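Local structure of alpha-ketoglutarate-dependent 2,4-dichlorophenoxyacetate dioxygenase (Bradyrhizobium diazoefficiens, 5BKE) at residues Ala125-Asn136 with Gln273-Gly284; Arg6-Gly14 with Thr239-His247. The protein probably acts as a metal- and 2-oxoglutarate-dependent dioxygenase of the TfdA family, linked to breakdown of aryloxyalkanoate herbicides. One frame throughout, in Å; residues are numbered along the deposited sequence. Where two conformers were deposited one is given.

Contact 1. Residues Ala125-Asn136 with Gln273-Gly284; sequences AKFSLLSARVVN and QPRDMRRATVAG. With OGA (N-oxalylglycine), chain O.
Leu130 and Arg279 face each other as a non-hydrogen-bonded pair of the antiparallel strands 127-132 and 276-281. The side chain of Arg279 can be followed outward. Its CB lies against Leu130 CD1, and CG passes Leu129 O at 3.7 Å. CD lies against Ser128 CB and reaches N-oxalylglycine O2 at 3.3 Å. The chain then bends at chi3 (91°), which turns the guanidinium between two partners. NE and NH2 both hold Thr281 OG1 side-on, and Asn86 also bonds that hydroxyl. NH1 donates to N-oxalylglycine O1 at 2.8 Å, at the edge of the group. Ser128 OG lies over one guanidinium face and is itself bonded to the metal ligand Asp117. At the other end of the ligand, Arg275 NH1 and NH2 each take one carboxylate oxygen, O3 and O4, in nearly straight bonds. Met277 CG lies over one face of the Arg275 guanidinium, toward its rim. The reverse side of the sheet carries Arg278, which grips Asp276 with NE and NH2, one to each oxygen. Arg133 NH2 lies only 3.2 Å from Arg278 NH1, and Asp52 pairs with both arginines. The backbone N atoms of Arg133 and Val134 both donate to Asp276 O, in a classic beta bulge. Residues 273-284 thus place an arginine at each end of the anionic ligand, and their positive charge probably helps to hold it beside manganese.

Contact 2. Residues Arg6-Gly14 with Thr239-His247; sequences RQLQTHFVG and TQPEFVYVH
Val13 lays CG1 over the centre of the Tyr245 ring, 3.8 Å from the centroid in a CH-pi contact. Its CG2 packs on Tyr245 CB at 3.6 Å and also covers one face of the Phe12 ring. Leu8 CD1 meets the phenol end, 3.5 Å from Tyr245 OH. That hydroxyl is hydrogen-bonded to His247 ND1, which holds the phenol end in place. The first torsion of Phe12 puts CG between its backbone N and carbonyl carbon (chi1 75°) and swings the ring tip back toward Tyr245, where CZ touches CB. Gln9 bends at chi2 (-95°) and sends NE2 to Glu242 O at 3.0 Å. The acceptor lies in the amide plane, but the donor stands well above the carbonyl plane. The other end of the amide, OE1, accepts from His11 N at 2.8 Å. His11 ND1 adds a weak bond to the same Glu242 O. A leucine in place of this glutamine would probably cost Glu242 O its stronger bond and His11 N its side-chain acceptor. Strand 42-45 also touches Tyr245, through Val44. The turn after strand 4-7 is thereby packed on the edge strand 244-247 of the small antiparallel sheet, a join between two sheets consistent with the double-stranded beta-helix core of TauD-type dioxygenases.

In the fold
From the N terminus, the chain first forms strand 4-7 and the turn that follows it. Contact 2 brings residues 239-247 back to this turn and closes a loop of 224 residues. Residues 125-136 lie within that loop. Their partner, 273-284, comes after it, so the two contacts cross along the chain. Contact 1 closes its own loop of 136 residues, which holds all three strands of the small sheet, 142-146, 244-247 and 262-266. The large mixed sheet is common to both contacts. Contact 1 joins two neighbouring strands in it beside the ligand, whereas contact 2 ties its outer end to the small sheet. Their centres are about 19 Å apart, and they do not touch.

Contact 1. Residues Ala125-Asn136 with Gln273-Gly284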
loop_
_atom_site.group_PDB
_atom_site.type_symbol
_atom_site.label_atom_id
_atom_site.label_comp_id
_atom_site.label_asym_id
_atom_site.label_seq_id
_atom_site.Cartn_x
_atom_site.Cartn_y
_atom_site.Cartn_z
ATOM N N ALA C 125 32.466 28.379 7.634
ATOM C CA ALA C 125 32.226 28.128 9.060
ATOM C C ALA C 125 31.328 26.913 9.339
ATOM O O ALA C 125 30.464 26.580 8.537
ATOM C CB ALA C 125 31.628 29.363 9.700
ATOM N N LYS C 126 31.578 26.258 10.469
ATOM C CA LYS C 126 30.720 25.219 10.997
ATOM C C LYS C 126 29.604 25.877 11.839
ATOM O O LYS C 126 28.530 26.179 11.303
ATOM C CB LYS C 126 31.564 24.227 11.806
ATOM C CG LYS C 126 30.882 22.915 12.142
ATOM C CD LYS C 126 31.842 21.997 12.883
ATOM C CE LYS C 126 31.098 21.054 13.821
ATOM N NZ LYS C 126 32.015 20.160 14.582
ATOM N N PHE C 127 29.865 26.139 13.123
ATOM C CA PHE C 127 28.855 26.746 14.009
ATOM C C PHE C 127 29.133 28.214 14.264
ATOM O O PHE C 127 30.300 28.628 14.370
ATOM C CB PHE C 127 28.771 26.033 15.371
ATOM C CG PHE C 127 28.394 24.568 15.299
ATOM C CD1 PHE C 127 27.744 24.024 14.185
ATOM C CD2 PHE C 127 28.657 23.737 16.383
ATOM C CE1 PHE C 127 27.400 22.679 14.147
ATOM C CE2 PHE C 127 28.305 22.386 16.355
ATOM C CZ PHE C 127 27.684 21.857 15.230
ATOM N N SER C 128 28.060 28.986 14.368
ATOM C CA SER C 128 28.097 30.344 14.895
ATOM C C SER C 128 27.272 30.439 16.174
ATOM O O SER C 128 26.168 29.879 16.257
ATOM C CB SER C 128 27.546 31.327 13.879
ATOM O OG SER C 128 28.300 31.328 12.682
ATOM N N LEU C 129 27.797 31.161 17.161
ATOM C CA LEU C 129 27.165 31.249 18.488
ATOM C C LEU C 129 26.955 32.707 18.891
ATOM O O LEU C 129 27.924 33.420 19.156
ATOM C CB LEU C 129 28.017 30.527 19.537
ATOM C CG LEU C 129 28.275 29.028 19.385
ATOM C CD1 LEU C 129 29.376 28.680 18.387
ATOM C CD2 LEU C 129 28.611 28.467 20.751
ATOM N N LEU C 130 25.691 33.135 18.957
ATOM C CA LEU C 130 25.354 34.542 19.186
ATOM C C LEU C 130 24.745 34.827 20.562
ATOM O O LEU C 130 23.708 34.261 20.938
ATOM C CB LEU C 130 24.440 35.057 18.071
ATOM C CG LEU C 130 24.262 36.570 17.919
ATOM C CD1 LEU C 130 25.580 37.230 17.554
ATOM C CD2 LEU C 130 23.213 36.877 16.864
ATOM N N SER C 131 25.405 35.726 21.292
ATOM C CA SER C 131 25.010 36.114 22.642
ATOM C C SER C 131 24.466 37.544 22.654
ATOM O O SER C 131 25.062 38.449 22.064
ATOM C CB SER C 131 26.202 35.959 23.579
ATOM O OG SER C 131 25.964 36.511 24.852
ATOM N N ALA C 132 23.308 37.722 23.297
ATOM C CA ALA C 132 22.637 39.028 23.406
ATOM C C ALA C 132 23.050 39.744 24.697
ATOM O O ALA C 132 22.637 39.359 25.798
ATOM C CB ALA C 132 21.123 38.857 23.341
ATOM N N ARG C 133 23.873 40.779 24.555
ATOM C CA ARG C 133 24.435 41.480 25.714
ATOM C C ARG C 133 23.645 42.735 26.052
ATOM O O ARG C 133 23.404 43.012 27.228
ATOM C CB ARG C 133 25.922 41.787 25.507
ATOM C CG ARG C 133 26.772 40.572 25.154
ATOM C CD ARG C 133 26.775 39.502 26.241
ATOM N NE ARG C 133 27.704 38.424 25.905
ATOM C CZ ARG C 133 29.012 38.439 26.169
ATOM N NH1 ARG C 133 29.768 37.410 25.803
ATOM N NH2 ARG C 133 29.569 39.484 26.787
ATOM N N VAL C 134 23.257 43.482 25.018
ATOM C CA VAL C 134 22.279 44.574 25.122
ATOM C C VAL C 134 21.264 44.391 23.989
ATOM O O VAL C 134 21.635 44.372 22.810
ATOM C CB VAL C 134 22.924 45.996 25.061
ATOM C CG1 VAL C 134 21.861 47.090 25.178
ATOM C CG2 VAL C 134 23.989 46.181 26.145
ATOM N N VAL C 135 19.988 44.260 24.357
ATOM C CA VAL C 135 18.905 44.009 23.395
ATOM C C VAL C 135 18.354 45.330 22.896
ATOM O O VAL C 135 17.966 46.185 23.691
ATOM C CB VAL C 135 17.766 43.128 24.002
ATOM C CG1 VAL C 135 16.528 43.081 23.099
ATOM C CG2 VAL C 135 18.266 41.720 24.278
ATOM N N ASN C 136 18.339 45.491 21.576
ATOM C CA ASN C 136 17.654 46.590 20.933
ATOM C C ASN C 136 16.144 46.280 20.940
ATOM O O ASN C 136 15.718 45.290 20.339
ATOM C CB ASN C 136 18.188 46.775 19.508
ATOM C CG ASN C 136 17.675 48.040 18.834
ATOM O OD1 ASN C 136 16.493 48.391 18.925
ATOM N ND2 ASN C 136 18.564 48.714 18.112
ATOM N N GLN C 273 19.664 53.288 18.829
ATOM C CA GLN C 273 19.708 52.545 20.102
ATOM C C GLN C 273 20.756 51.419 20.131
ATOM O O GLN C 273 20.962 50.754 19.109
ATOM C CB GLN C 273 18.330 52.000 20.448
ATOM C CG GLN C 273 17.449 53.048 21.096
ATOM C CD GLN C 273 16.075 52.521 21.402
ATOM O OE1 GLN C 273 15.865 51.859 22.420
ATOM N NE2 GLN C 273 15.121 52.816 20.524
ATOM N N PRO C 274 21.422 51.206 21.294
ATOM C CA PRO C 274 22.501 50.209 21.333
ATOM C C PRO C 274 21.997 48.783 21.063
ATOM O O PRO C 274 20.886 48.426 21.462
ATOM C CB PRO C 274 23.051 50.334 22.759
ATOM C CG PRO C 274 21.933 50.903 23.556
ATOM C CD PRO C 274 21.212 51.824 22.619
ATOM N N ARG C 275 22.803 48.007 20.347
ATOM C CA ARG C 275 22.522 46.606 20.089
ATOM C C ARG C 275 23.842 45.877 20.222
ATOM O O ARG C 275 24.625 45.864 19.287
ATOM C CB ARG C 275 21.931 46.418 18.683
ATOM C CG ARG C 275 21.427 45.005 18.428
ATOM C CD ARG C 275 20.666 44.898 17.127
ATOM N NE ARG C 275 20.001 43.596 17.007
ATOM C CZ ARG C 275 20.504 42.535 16.373
ATOM N NH1 ARG C 275 21.701 42.591 15.777
ATOM N NH2 ARG C 275 19.805 41.407 16.339
ATOM N N ASP C 276 24.096 45.309 21.396
ATOM C CA ASP C 276 25.357 44.630 21.672
ATOM C C ASP C 276 25.195 43.111 21.518
ATOM O O ASP C 276 24.731 42.412 22.436
ATOM C CB ASP C 276 25.914 45.024 23.048
ATOM C CG ASP C 276 27.356 44.572 23.261
ATOM O OD1 ASP C 276 27.911 43.822 22.425
ATOM O OD2 ASP C 276 27.947 44.966 24.291
ATOM N N MET C 277 25.578 42.636 20.331
ATOM C CA MET C 277 25.488 41.230 19.949
ATOM C C MET C 277 26.895 40.743 19.599
ATOM O O MET C 277 27.605 41.384 18.807
ATOM C CB MET C 277 24.540 41.039 18.748
ATOM C CG MET C 277 23.158 41.673 18.881
ATOM S SD MET C 277 22.132 40.985 20.209
ATOM C CE MET C 277 21.687 39.396 19.501
ATOM N N ARG C 278 27.288 39.624 20.203
ATOM C CA ARG C 278 28.650 39.086 20.093
ATOM C C ARG C 278 28.625 37.610 19.680
ATOM O O ARG C 278 27.867 36.819 20.240
ATOM C CB ARG C 278 29.399 39.261 21.414
ATOM C CG ARG C 278 29.290 40.658 22.010
ATOM C CD ARG C 278 30.146 40.825 23.246
ATOM N NE ARG C 278 29.934 42.139 23.837
ATOM C CZ ARG C 278 30.504 42.587 24.956
ATOM N NH1 ARG C 278 31.351 41.833 25.656
ATOM N NH2 ARG C 278 30.215 43.811 25.382
ATOM N N ARG C 279 29.464 37.264 18.708
ATOM C CA ARG C 279 29.475 35.942 18.063
ATOM C C ARG C 279 30.794 35.185 18.286
ATOM O O ARG C 279 31.866 35.764 18.159
ATOM C CB ARG C 279 29.204 36.092 16.550
ATOM C CG ARG C 279 28.897 34.791 15.811
ATOM C CD ARG C 279 28.672 35.015 14.323
ATOM N NE ARG C 279 29.910 34.885 13.560
ATOM C CZ ARG C 279 30.099 35.288 12.300
ATOM N NH1 ARG C 279 29.134 35.877 11.602
ATOM N NH2 ARG C 279 31.283 35.097 11.727
ATOM N N ALA C 280 30.705 33.906 18.634
ATOM C CA ALA C 280 31.847 32.997 18.505
ATOM C C ALA C 280 31.643 32.156 17.247
ATOM O O ALA C 280 30.513 31.725 16.949
ATOM C CB ALA C 280 31.996 32.114 19.731
ATOM N N THR C 281 32.725 31.939 16.505
ATOM C CA THR C 281 32.666 31.164 15.259
ATOM C C THR C 281 33.626 29.977 15.286
ATOM O O THR C 281 34.820 30.134 15.563
ATOM C CB THR C 281 32.907 32.044 14.018
ATOM O OG1 THR C 281 32.177 33.265 14.164
ATOM C CG2 THR C 281 32.411 31.345 12.763
ATOM N N VAL C 282 33.076 28.798 15.019
ATOM C CA VAL C 282 33.853 27.567 14.946
ATOM C C VAL C 282 34.191 27.326 13.487
ATOM O O VAL C 282 33.286 27.270 12.640
ATOM C CB VAL C 282 33.078 26.358 15.504
ATOM C CG1 VAL C 282 33.924 25.086 15.445
ATOM C CG2 VAL C 282 32.617 26.631 16.927
ATOM N N ALA C 283 35.490 27.191 13.201
ATOM C CA ALA C 283 35.990 26.959 11.843
ATOM C C ALA C 283 35.385 25.702 11.241
ATOM O O ALA C 283 35.131 24.739 11.955
ATOM C CB ALA C 283 37.516 26.841 11.853
ATOM N N GLY C 284 35.173 25.718 9.929
ATOM C CA GLY C 284 34.804 24.507 9.181
ATOM C C GLY C 284 35.957 23.518 9.049
ATOM O O GLY C 284 37.118 23.896 9.179
HETATM C C1 OGA O . 25.840 36.904 12.704
HETATM C C2 OGA O . 24.621 37.543 12.256
HETATM C C4 OGA O . 22.625 38.814 12.926
HETATM C C5 OGA O . 22.221 39.534 14.183
HETATM O O1 OGA O . 26.388 36.096 11.915
HETATM O O2 OGA O . 26.258 37.152 13.856
HETATM O "O2'" OGA O . 24.403 37.595 11.049
HETATM O O3 OGA O . 23.029 40.373 14.644
HETATM N N1 OGA O . 23.800 37.999 13.192
HETATM O O4 OGA O . 21.120 39.255 14.711
HETATM O O HOH W 1 19.040 48.862 23.255
#

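Contact 2. Residues Arg6-Gly14 with Thr239-His247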
loop_
_atom_site.group_PDB
_atom_site.type_symbol
_atom_site.label_atom_id
_atom_site.label_comp_id
_atom_site.label_asym_id
_atom_site.label_seq_id
_atom_site.Cartn_x
_atom_site.Cartn_y
_atom_site.Cartn_z
ATOM N N ARG C 6 13.148 21.173 23.556
ATOM C CA ARG C 6 11.826 21.384 22.995
ATOM C C ARG C 6 11.946 21.964 21.580
ATOM O O ARG C 6 12.620 22.968 21.374
ATOM C CB ARG C 6 11.012 22.304 23.911
ATOM C CG ARG C 6 9.544 22.433 23.534
ATOM C CD ARG C 6 8.794 23.321 24.511
ATOM N NE ARG C 6 8.137 24.405 23.782
ATOM C CZ ARG C 6 8.311 25.708 24.011
ATOM N NH1 ARG C 6 9.098 26.137 24.997
ATOM N NH2 ARG C 6 7.662 26.592 23.259
ATOM N N GLN C 7 11.284 21.331 20.613
ATOM C CA GLN C 7 11.287 21.816 19.228
ATOM C C GLN C 7 10.424 23.061 19.085
ATOM O O GLN C 7 9.334 23.126 19.651
ATOM C CB GLN C 7 10.830 20.724 18.265
ATOM C CG GLN C 7 11.150 21.035 16.806
ATOM C CD GLN C 7 10.970 19.846 15.889
ATOM O OE1 GLN C 7 11.229 18.708 16.268
ATOM N NE2 GLN C 7 10.531 20.107 14.670
ATOM N N LEU C 8 10.919 24.048 18.337
ATOM C CA LEU C 8 10.246 25.358 18.218
ATOM C C LEU C 8 9.581 25.647 16.870
ATOM O O LEU C 8 8.769 26.569 16.764
ATOM C CB LEU C 8 11.202 26.515 18.585
ATOM C CG LEU C 8 11.835 26.618 19.981
ATOM C CD1 LEU C 8 12.676 27.885 20.063
ATOM C CD2 LEU C 8 10.808 26.588 21.112
ATOM N N GLN C 9 9.936 24.880 15.846
ATOM C CA GLN C 9 9.380 25.068 14.502
ATOM C C GLN C 9 9.092 23.692 13.920
ATOM O O GLN C 9 9.728 22.714 14.335
ATOM C CB GLN C 9 10.358 25.850 13.616
ATOM C CG GLN C 9 9.719 26.660 12.487
ATOM C CD GLN C 9 9.674 25.925 11.153
ATOM O OE1 GLN C 9 10.303 24.880 10.979
ATOM N NE2 GLN C 9 8.944 26.487 10.193
ATOM N N THR C 10 8.160 23.615 12.959
ATOM C CA THR C 10 7.747 22.310 12.430
ATOM C C THR C 10 8.914 21.479 11.914
ATOM O O THR C 10 8.935 20.282 12.159
ATOM C CB THR C 10 6.635 22.376 11.361
ATOM O OG1 THR C 10 7.025 23.259 10.301
ATOM C CG2 THR C 10 5.308 22.828 11.983
ATOM N N HIS C 11 9.893 22.106 11.255
ATOM C CA HIS C 11 10.987 21.372 10.598
ATOM C C HIS C 11 12.288 21.261 11.368
ATOM O O HIS C 11 13.065 20.338 11.117
ATOM C CB HIS C 11 11.302 22.003 9.246
ATOM C CG HIS C 11 10.270 21.739 8.200
ATOM N ND1 HIS C 11 9.293 22.653 7.875
ATOM C CD2 HIS C 11 10.069 20.672 7.396
ATOM C CE1 HIS C 11 8.539 22.164 6.909
ATOM N NE2 HIS C 11 8.989 20.962 6.601
ATOM N N PHE C 12 12.531 22.209 12.274
ATOM C CA PHE C 12 13.847 22.386 12.915
ATOM C C PHE C 12 13.755 23.309 14.139
ATOM O O PHE C 12 12.642 23.730 14.512
ATOM C CB PHE C 12 14.904 22.855 11.876
ATOM C CG PHE C 12 14.796 24.312 11.449
ATOM C CD1 PHE C 12 13.569 24.911 11.122
ATOM C CD2 PHE C 12 15.958 25.081 11.325
ATOM C CE1 PHE C 12 13.504 26.246 10.718
ATOM C CE2 PHE C 12 15.906 26.411 10.923
ATOM C CZ PHE C 12 14.677 26.996 10.615
ATOM N N VAL C 13 14.913 23.609 14.747
ATOM C CA VAL C 13 15.074 24.515 15.921
ATOM C C VAL C 13 14.694 23.840 17.233
ATOM O O VAL C 13 13.532 23.450 17.438
ATOM C CB VAL C 13 14.349 25.899 15.789
ATOM C CG1 VAL C 13 14.715 26.840 16.934
ATOM C CG2 VAL C 13 14.653 26.567 14.459
ATOM N N GLY C 14 15.683 23.702 18.116
ATOM C CA GLY C 14 15.453 23.206 19.467
ATOM C C GLY C 14 15.772 24.206 20.562
ATOM O O GLY C 14 16.752 24.959 20.479
ATOM N N THR C 239 12.982 30.625 1.749
ATOM C CA THR C 239 12.706 31.598 2.825
ATOM C C THR C 239 11.206 31.871 3.043
ATOM O O THR C 239 10.830 32.813 3.762
ATOM C CB THR C 239 13.476 32.923 2.624
ATOM O OG1 THR C 239 13.096 33.529 1.381
ATOM C CG2 THR C 239 14.980 32.663 2.631
ATOM N N GLN C 240 10.364 31.033 2.432
ATOM C CA GLN C 240 8.929 30.985 2.730
ATOM C C GLN C 240 8.721 30.720 4.230
ATOM O O GLN C 240 9.528 30.006 4.841
ATOM C CB GLN C 240 8.247 29.872 1.925
ATOM C CG GLN C 240 8.209 30.095 0.422
ATOM C CD GLN C 240 7.553 28.943 -0.313
ATOM O OE1 GLN C 240 6.356 28.981 -0.580
ATOM N NE2 GLN C 240 8.323 27.908 -0.627
ATOM N N PRO C 241 7.649 31.290 4.827
ATOM C CA PRO C 241 7.371 31.155 6.272
ATOM C C PRO C 241 7.422 29.724 6.829
ATOM O O PRO C 241 7.830 29.536 7.973
ATOM C CB PRO C 241 5.955 31.728 6.411
ATOM C CG PRO C 241 5.870 32.725 5.310
ATOM C CD PRO C 241 6.623 32.121 4.161
ATOM N N GLU C 242 7.041 28.736 6.019
ATOM C CA GLU C 242 7.004 27.329 6.446
ATOM C C GLU C 242 8.397 26.751 6.716
ATOM O O GLU C 242 8.510 25.714 7.375
ATOM C CB GLU C 242 6.263 26.466 5.413
ATOM C CG GLU C 242 6.995 26.307 4.083
ATOM C CD GLU C 242 6.110 25.761 2.985
ATOM O OE1 GLU C 242 5.848 24.540 2.984
ATOM O OE2 GLU C 242 5.680 26.557 2.125
ATOM N N PHE C 243 9.437 27.398 6.176
ATOM C CA PHE C 243 10.826 26.991 6.433
ATOM C C PHE C 243 11.565 27.939 7.388
ATOM O O PHE C 243 12.764 27.772 7.603
ATOM C CB PHE C 243 11.641 26.830 5.123
ATOM C CG PHE C 243 10.996 25.946 4.093
ATOM C CD1 PHE C 243 10.584 24.645 4.411
ATOM C CD2 PHE C 243 10.802 26.412 2.788
ATOM C CE1 PHE C 243 9.978 23.834 3.453
ATOM C CE2 PHE C 243 10.195 25.599 1.827
ATOM C CZ PHE C 243 9.785 24.313 2.165
ATOM N N VAL C 244 10.855 28.914 7.963
ATOM C CA VAL C 244 11.498 29.981 8.729
ATOM C C VAL C 244 11.117 29.952 10.201
ATOM O O VAL C 244 9.952 29.735 10.546
ATOM C CB VAL C 244 11.269 31.385 8.082
ATOM C CG1 VAL C 244 11.774 32.520 8.973
ATOM C CG2 VAL C 244 11.963 31.470 6.721
ATOM N N TYR C 245 12.118 30.143 11.057
ATOM C CA TYR C 245 11.914 30.359 12.483
ATOM C C TYR C 245 12.316 31.790 12.820
ATOM O O TYR C 245 13.424 32.237 12.469
ATOM C CB TYR C 245 12.715 29.362 13.320
ATOM C CG TYR C 245 12.913 29.781 14.763
ATOM C CD1 TYR C 245 11.876 29.684 15.700
ATOM C CD2 TYR C 245 14.150 30.288 15.199
ATOM C CE1 TYR C 245 12.061 30.091 17.027
ATOM C CE2 TYR C 245 14.346 30.679 16.519
ATOM C CZ TYR C 245 13.304 30.583 17.430
ATOM O OH TYR C 245 13.518 30.977 18.740
ATOM N N VAL C 246 11.417 32.491 13.509
ATOM C CA VAL C 246 11.662 33.873 13.908
ATOM C C VAL C 246 12.072 33.886 15.379
ATOM O O VAL C 246 11.325 33.405 16.248
ATOM C CB VAL C 246 10.442 34.785 13.644
ATOM C CG1 VAL C 246 10.727 36.211 14.090
ATOM C CG2 VAL C 246 10.060 34.763 12.167
ATOM N N HIS C 247 13.278 34.399 15.643
ATOM C CA HIS C 247 13.746 34.559 17.016
ATOM C C HIS C 247 13.557 35.990 17.498
ATOM O O HIS C 247 14.086 36.938 16.899
ATOM C CB HIS C 247 15.203 34.125 17.219
ATOM C CG HIS C 247 15.605 34.088 18.661
ATOM N ND1 HIS C 247 15.215 33.079 19.514
ATOM C CD2 HIS C 247 16.315 34.960 19.414
ATOM C CE1 HIS C 247 15.697 33.311 20.722
ATOM N NE2 HIS C 247 16.364 34.450 20.689
#